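Local structure of type I site-specific restriction-modification system, R (Restriction) subunit (3H1T) at residues N520-K534 with N553-D567. The protein is a putative motor and restriction subunit of a type I restriction enzyme, probably binding and hydrolysing ATP to move along DNA before cutting it. Residues are numbered along the deposited sequence; the frame is centred on the assembly and turned at random.
Sequences NVVLARVVNSMSEFK and NIIDYTGSATQNFAD
The rings of Phe565 and Phe533, planes at 23°, are slid so far that they barely overlap, and CH-pi contacts hold the pair: Phe565 CB sits over one face of the Phe533 ring, 3.6 Å from its centroid, and Phe533 CB lies over a face of the Phe565 ring. A chi1 of -179°, CG trans to the main-chain nitrogen, carries the Phe533 ring from helix 530-537 to the backbone of Ala561 and Thr562. Val527 meets the far end of the Phe565 ring, CG1 lying 3.6 Å from CE2, while the selenomethionine Met530, bent at chi2 and chi3, brings SE obliquely beside the ring, a Met-aromatic contact. Further along, Lys534 NZ forms a salt bridge to Asp567 OD2 at 2.9 Å, approaching from above the carboxylate plane, and a water links the same NZ to Phe565 O. Arg343 and Asp571 add a second salt bridge to Asp567 and Lys534, respectively.

Strands 518-524 and 552-556 run parallel, joined by four backbone hydrogen bonds: Val521 N to Asn553 O, Ile555 N to Val521 O, Leu523 N to Ile555 O and Tyr557 N to Leu523 O. At one end, Asn553 ND2 donates to Asn520 OD1 (2.9 Å); at the other, Val522 CG1 meets the Tyr557 ring at its edge, and Tyr557 OH is hydrogen-bonded to His428.

Leu523 CD1 rests 3.7 Å from Ala561 CB and also touches Asp556. That carboxylate fixes the turn after its strand: OD1 takes Thr558 N, closing an Asx turn, and pairs with Thr558 OG1, while OD2 accepts from Thr562 N and pairs with Thr562 OG1. Thr558 OG1 in turn receives Ala561 N at 2.9 Å. Helix 530-537 connects the two strands in a beta-alpha-beta unit, consistent with the second RecA-like domain of a superfamily 2 helicase-type motor.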
loop_
_atom_site.group_PDB
_atom_site.type_symbol
_atom_site.label_atom_id
_atom_site.label_comp_id
_atom_site.label_asym_id
_atom_site.label_seq_id
_atom_site.Cartn_x
_atom_site.Cartn_y
_atom_site.Cartn_z
ATOM N N ASN A 520 9.443 3.706 16.469
ATOM C CA ASN A 520 8.726 3.011 17.545
ATOM C C ASN A 520 7.250 3.358 17.521
ATOM O O ASN A 520 6.886 4.522 17.500
ATOM C CB ASN A 520 9.247 3.385 18.946
ATOM C CG ASN A 520 10.687 2.987 19.183
ATOM O OD1 ASN A 520 11.125 1.902 18.801
ATOM N ND2 ASN A 520 11.426 3.862 19.855
ATOM N N VAL A 521 6.401 2.343 17.531
ATOM C CA VAL A 521 4.961 2.548 17.550
ATOM C C VAL A 521 4.506 1.956 18.879
ATOM O O VAL A 521 4.614 0.750 19.099
ATOM C CB VAL A 521 4.274 1.832 16.356
ATOM C CG1 VAL A 521 2.761 1.796 16.571
ATOM C CG2 VAL A 521 4.577 2.571 15.045
ATOM N N VAL A 522 3.995 2.801 19.768
ATOM C CA VAL A 522 3.595 2.355 21.098
ATOM C C VAL A 522 2.095 2.310 21.431
ATOM O O VAL A 522 1.379 3.300 21.284
ATOM C CB VAL A 522 4.312 3.225 22.156
ATOM C CG1 VAL A 522 4.100 2.653 23.541
ATOM C CG2 VAL A 522 5.808 3.301 21.830
ATOM N N LEU A 523 1.642 1.165 21.923
ATOM C CA LEU A 523 0.235 0.960 22.272
ATOM C C LEU A 523 -0.098 1.093 23.768
ATOM O O LEU A 523 0.323 0.274 24.586
ATOM C CB LEU A 523 -0.207 -0.428 21.795
ATOM C CG LEU A 523 -0.227 -0.731 20.304
ATOM C CD1 LEU A 523 -0.649 -2.179 20.086
ATOM C CD2 LEU A 523 -1.202 0.197 19.615
ATOM N N ALA A 524 -0.864 2.116 24.120
ATOM C CA ALA A 524 -1.248 2.320 25.512
ATOM C C ALA A 524 -2.723 2.634 25.542
ATOM O O ALA A 524 -3.178 3.476 26.302
ATOM C CB ALA A 524 -0.463 3.465 26.125
ATOM N N ARG A 525 -3.472 1.928 24.713
ATOM C CA ARG A 525 -4.893 2.161 24.621
ATOM C C ARG A 525 -5.651 0.927 24.192
ATOM O O ARG A 525 -5.074 -0.048 23.721
ATOM C CB ARG A 525 -5.157 3.262 23.601
ATOM C CG ARG A 525 -4.918 2.801 22.180
ATOM C CD ARG A 525 -5.160 3.915 21.220
ATOM N NE ARG A 525 -6.382 4.618 21.573
ATOM C CZ ARG A 525 -7.309 4.973 20.698
ATOM N NH1 ARG A 525 -7.147 4.684 19.415
ATOM N NH2 ARG A 525 -8.390 5.615 21.105
ATOM N N VAL A 526 -6.963 1.006 24.352
ATOM C CA VAL A 526 -7.852 -0.057 23.959
ATOM C C VAL A 526 -8.131 0.166 22.486
ATOM O O VAL A 526 -8.702 1.189 22.107
ATOM C CB VAL A 526 -9.211 0.015 24.721
ATOM C CG1 VAL A 526 -10.175 -1.034 24.178
ATOM C CG2 VAL A 526 -8.989 -0.188 26.208
ATOM N N VAL A 527 -7.682 -0.760 21.652
ATOM C CA VAL A 527 -7.956 -0.668 20.226
ATOM C C VAL A 527 -9.293 -1.389 20.076
ATOM O O VAL A 527 -9.421 -2.557 20.458
ATOM C CB VAL A 527 -6.879 -1.382 19.403
ATOM C CG1 VAL A 527 -7.300 -1.451 17.944
ATOM C CG2 VAL A 527 -5.568 -0.646 19.532
ATOM N N ASN A 528 -10.297 -0.702 19.547
ATOM C CA ASN A 528 -11.596 -1.336 19.427
ATOM C C ASN A 528 -11.946 -1.887 18.054
ATOM O O ASN A 528 -13.058 -2.384 17.860
ATOM C CB ASN A 528 -12.712 -0.389 19.894
ATOM C CG ASN A 528 -13.921 -1.147 20.465
ATOM O OD1 ASN A 528 -14.789 -1.632 19.724
ATOM N ND2 ASN A 528 -13.967 -1.264 21.789
ATOM N N SER A 529 -11.016 -1.820 17.103
ATOM C CA SER A 529 -11.289 -2.357 15.766
ATOM C C SER A 529 -10.040 -2.743 14.972
ATOM O O SER A 529 -8.955 -2.205 15.182
ATOM C CB SER A 529 -12.147 -1.372 14.954
ATOM O OG SER A 529 -11.370 -0.355 14.345
HETATM N N MSE A 530 -10.205 -3.692 14.055
HETATM C CA MSE A 530 -9.106 -4.160 13.216
HETATM C C MSE A 530 -8.574 -3.042 12.313
HETATM O O MSE A 530 -7.370 -2.941 12.091
HETATM C CB MSE A 530 -9.571 -5.349 12.363
HETATM C CG MSE A 530 -8.526 -5.898 11.389
HETATM SE SE MSE A 530 -6.905 -6.637 12.198
HETATM C CE MSE A 530 -7.564 -8.410 12.607
ATOM N N SER A 531 -9.472 -2.212 11.784
ATOM C CA SER A 531 -9.079 -1.098 10.921
ATOM C C SER A 531 -8.182 -0.130 11.678
ATOM O O SER A 531 -7.177 0.329 11.148
ATOM C CB SER A 531 -10.308 -0.350 10.386
ATOM O OG SER A 531 -11.007 -1.136 9.425
ATOM N N GLU A 532 -8.542 0.158 12.928
ATOM C CA GLU A 532 -7.762 1.073 13.762
ATOM C C GLU A 532 -6.412 0.472 14.084
ATOM O O GLU A 532 -5.414 1.164 14.063
ATOM C CB GLU A 532 -8.493 1.400 15.074
ATOM C CG GLU A 532 -7.655 2.234 16.052
ATOM C CD GLU A 532 -8.457 2.835 17.205
ATOM O OE1 GLU A 532 -8.850 2.105 18.142
ATOM O OE2 GLU A 532 -8.695 4.058 17.169
ATOM N N PHE A 533 -6.385 -0.819 14.379
ATOM C CA PHE A 533 -5.130 -1.474 14.699
ATOM C C PHE A 533 -4.133 -1.337 13.546
ATOM O O PHE A 533 -2.982 -0.947 13.741
ATOM C CB PHE A 533 -5.358 -2.959 15.003
ATOM C CG PHE A 533 -4.103 -3.695 15.365
ATOM C CD1 PHE A 533 -3.587 -3.629 16.658
ATOM C CD2 PHE A 533 -3.423 -4.448 14.404
ATOM C CE1 PHE A 533 -2.399 -4.310 16.992
ATOM C CE2 PHE A 533 -2.245 -5.133 14.722
ATOM C CZ PHE A 533 -1.729 -5.065 16.021
ATOM N N LYS A 534 -4.591 -1.669 12.345
ATOM C CA LYS A 534 -3.746 -1.599 11.160
ATOM C C LYS A 534 -3.291 -0.189 10.811
ATOM O O LYS A 534 -2.237 -0.007 10.202
ATOM C CB LYS A 534 -4.460 -2.219 9.961
ATOM C CG LYS A 534 -4.644 -3.729 10.083
ATOM C CD LYS A 534 -4.805 -4.399 8.728
ATOM C CE LYS A 534 -5.279 -5.857 8.868
ATOM N NZ LYS A 534 -4.314 -6.782 9.550
ATOM N N ASN A 553 9.730 -1.021 15.672
ATOM C CA ASN A 553 9.248 -1.754 16.841
ATOM C C ASN A 553 7.817 -1.402 17.184
ATOM O O ASN A 553 7.392 -0.269 17.013
ATOM C CB ASN A 553 10.086 -1.416 18.091
ATOM C CG ASN A 553 11.544 -1.643 17.902
ATOM O OD1 ASN A 553 12.001 -2.783 17.866
ATOM N ND2 ASN A 553 12.297 -0.562 17.768
ATOM N N ILE A 554 7.087 -2.390 17.675
ATOM C CA ILE A 554 5.732 -2.185 18.140
ATOM C C ILE A 554 5.755 -2.636 19.595
ATOM O O ILE A 554 5.809 -3.832 19.878
ATOM C CB ILE A 554 4.714 -3.035 17.374
ATOM C CG1 ILE A 554 4.570 -2.528 15.931
ATOM C CG2 ILE A 554 3.371 -2.978 18.073
ATOM C CD1 ILE A 554 3.602 -3.397 15.083
ATOM N N ILE A 555 5.795 -1.673 20.511
ATOM C CA ILE A 555 5.793 -1.972 21.936
ATOM C C ILE A 555 4.318 -1.967 22.363
ATOM O O ILE A 555 3.627 -0.952 22.242
ATOM C CB ILE A 555 6.589 -0.912 22.731
ATOM C CG1 ILE A 555 8.071 -0.927 22.348
ATOM C CG2 ILE A 555 6.507 -1.210 24.202
ATOM C CD1 ILE A 555 8.391 -0.327 20.993
ATOM N N ASP A 556 3.834 -3.120 22.827
ATOM C CA ASP A 556 2.430 -3.304 23.231
ATOM C C ASP A 556 2.229 -3.395 24.752
ATOM O O ASP A 556 2.557 -4.415 25.372
ATOM C CB ASP A 556 1.896 -4.587 22.573
ATOM C CG ASP A 556 0.383 -4.712 22.643
ATOM O OD1 ASP A 556 -0.275 -3.852 23.261
ATOM O OD2 ASP A 556 -0.153 -5.684 22.074
ATOM N N TYR A 557 1.664 -2.344 25.344
ATOM C CA TYR A 557 1.420 -2.286 26.788
ATOM C C TYR A 557 0.013 -2.718 27.160
ATOM O O TYR A 557 -0.312 -2.824 28.344
ATOM C CB TYR A 557 1.664 -0.862 27.304
ATOM C CG TYR A 557 3.128 -0.486 27.345
ATOM C CD1 TYR A 557 3.989 -1.077 28.272
ATOM C CD2 TYR A 557 3.661 0.441 26.443
ATOM C CE1 TYR A 557 5.336 -0.763 28.298
ATOM C CE2 TYR A 557 5.022 0.760 26.458
ATOM C CZ TYR A 557 5.850 0.152 27.390
ATOM O OH TYR A 557 7.180 0.462 27.425
ATOM N N THR A 558 -0.826 -2.952 26.157
ATOM C CA THR A 558 -2.189 -3.385 26.416
ATOM C C THR A 558 -2.168 -4.841 26.874
ATOM O O THR A 558 -3.047 -5.287 27.612
ATOM C CB THR A 558 -3.071 -3.277 25.140
ATOM O OG1 THR A 558 -2.686 -4.286 24.197
ATOM C CG2 THR A 558 -2.894 -1.917 24.491
ATOM N N GLY A 559 -1.151 -5.579 26.442
ATOM C CA GLY A 559 -1.048 -6.975 26.812
ATOM C C GLY A 559 -2.142 -7.790 26.150
ATOM O O GLY A 559 -2.791 -8.626 26.792
ATOM N N SER A 560 -2.362 -7.541 24.859
ATOM C CA SER A 560 -3.387 -8.269 24.124
ATOM C C SER A 560 -3.642 -7.774 22.702
ATOM O O SER A 560 -3.860 -8.596 21.802
ATOM C CB SER A 560 -4.702 -8.251 24.905
ATOM O OG SER A 560 -5.208 -6.933 25.056
ATOM N N ALA A 561 -3.620 -6.457 22.486
ATOM C CA ALA A 561 -3.869 -5.895 21.157
ATOM C C ALA A 561 -3.164 -6.660 20.042
ATOM O O ALA A 561 -3.810 -7.111 19.100
ATOM C CB ALA A 561 -3.452 -4.414 21.112
ATOM N N THR A 562 -1.848 -6.819 20.153
ATOM C CA THR A 562 -1.092 -7.529 19.129
ATOM C C THR A 562 -1.471 -9.010 18.986
ATOM O O THR A 562 -1.171 -9.618 17.960
ATOM C CB THR A 562 0.429 -7.410 19.381
ATOM O OG1 THR A 562 0.719 -7.806 20.723
ATOM C CG2 THR A 562 0.891 -5.977 19.203
ATOM N N GLN A 563 -2.121 -9.593 19.994
ATOM C CA GLN A 563 -2.527 -11.002 19.905
ATOM C C GLN A 563 -3.937 -11.031 19.335
ATOM O O GLN A 563 -4.278 -11.825 18.464
ATOM C CB GLN A 563 -2.518 -11.661 21.292
ATOM C CG GLN A 563 -1.205 -11.489 22.039
ATOM C CD GLN A 563 -0.967 -12.554 23.103
ATOM O OE1 GLN A 563 -1.339 -12.388 24.263
ATOM N NE2 GLN A 563 -0.342 -13.661 22.701
ATOM N N ASN A 564 -4.748 -10.123 19.841
ATOM C CA ASN A 564 -6.134 -9.990 19.429
ATOM C C ASN A 564 -6.289 -9.686 17.932
ATOM O O ASN A 564 -7.130 -10.285 17.268
ATOM C CB ASN A 564 -6.779 -8.870 20.245
ATOM C CG ASN A 564 -8.215 -9.161 20.620
ATOM O OD1 ASN A 564 -9.119 -9.126 19.780
ATOM N ND2 ASN A 564 -8.436 -9.440 21.902
ATOM N N PHE A 565 -5.492 -8.757 17.405
ATOM C CA PHE A 565 -5.585 -8.371 16.005
ATOM C C PHE A 565 -4.509 -8.997 15.119
ATOM O O PHE A 565 -4.223 -8.500 14.030
ATOM C CB PHE A 565 -5.550 -6.847 15.920
ATOM C CG PHE A 565 -6.690 -6.184 16.647
ATOM C CD1 PHE A 565 -7.970 -6.185 16.091
ATOM C CD2 PHE A 565 -6.501 -5.597 17.905
ATOM C CE1 PHE A 565 -9.056 -5.614 16.764
ATOM C CE2 PHE A 565 -7.586 -5.020 18.594
ATOM C CZ PHE A 565 -8.866 -5.034 18.016
ATOM N N ALA A 566 -3.926 -10.101 15.576
ATOM C CA ALA A 566 -2.912 -10.793 14.795
ATOM C C ALA A 566 -3.532 -11.174 13.449
ATOM O O ALA A 566 -4.634 -11.722 13.391
ATOM C CB ALA A 566 -2.439 -12.038 15.534
ATOM N N ASP A 567 -2.816 -10.890 12.368
ATOM C CA ASP A 567 -3.332 -11.160 11.029
ATOM C C ASP A 567 -2.175 -11.512 10.096
ATOM O O ASP A 567 -1.672 -10.663 9.370
ATOM C CB ASP A 567 -4.051 -9.909 10.523
ATOM C CG ASP A 567 -4.815 -10.148 9.246
ATOM O OD1 ASP A 567 -4.610 -11.214 8.634
ATOM O OD2 ASP A 567 -5.613 -9.269 8.851
HETATM O O HOH W 1 -3.506 -6.772 12.139
#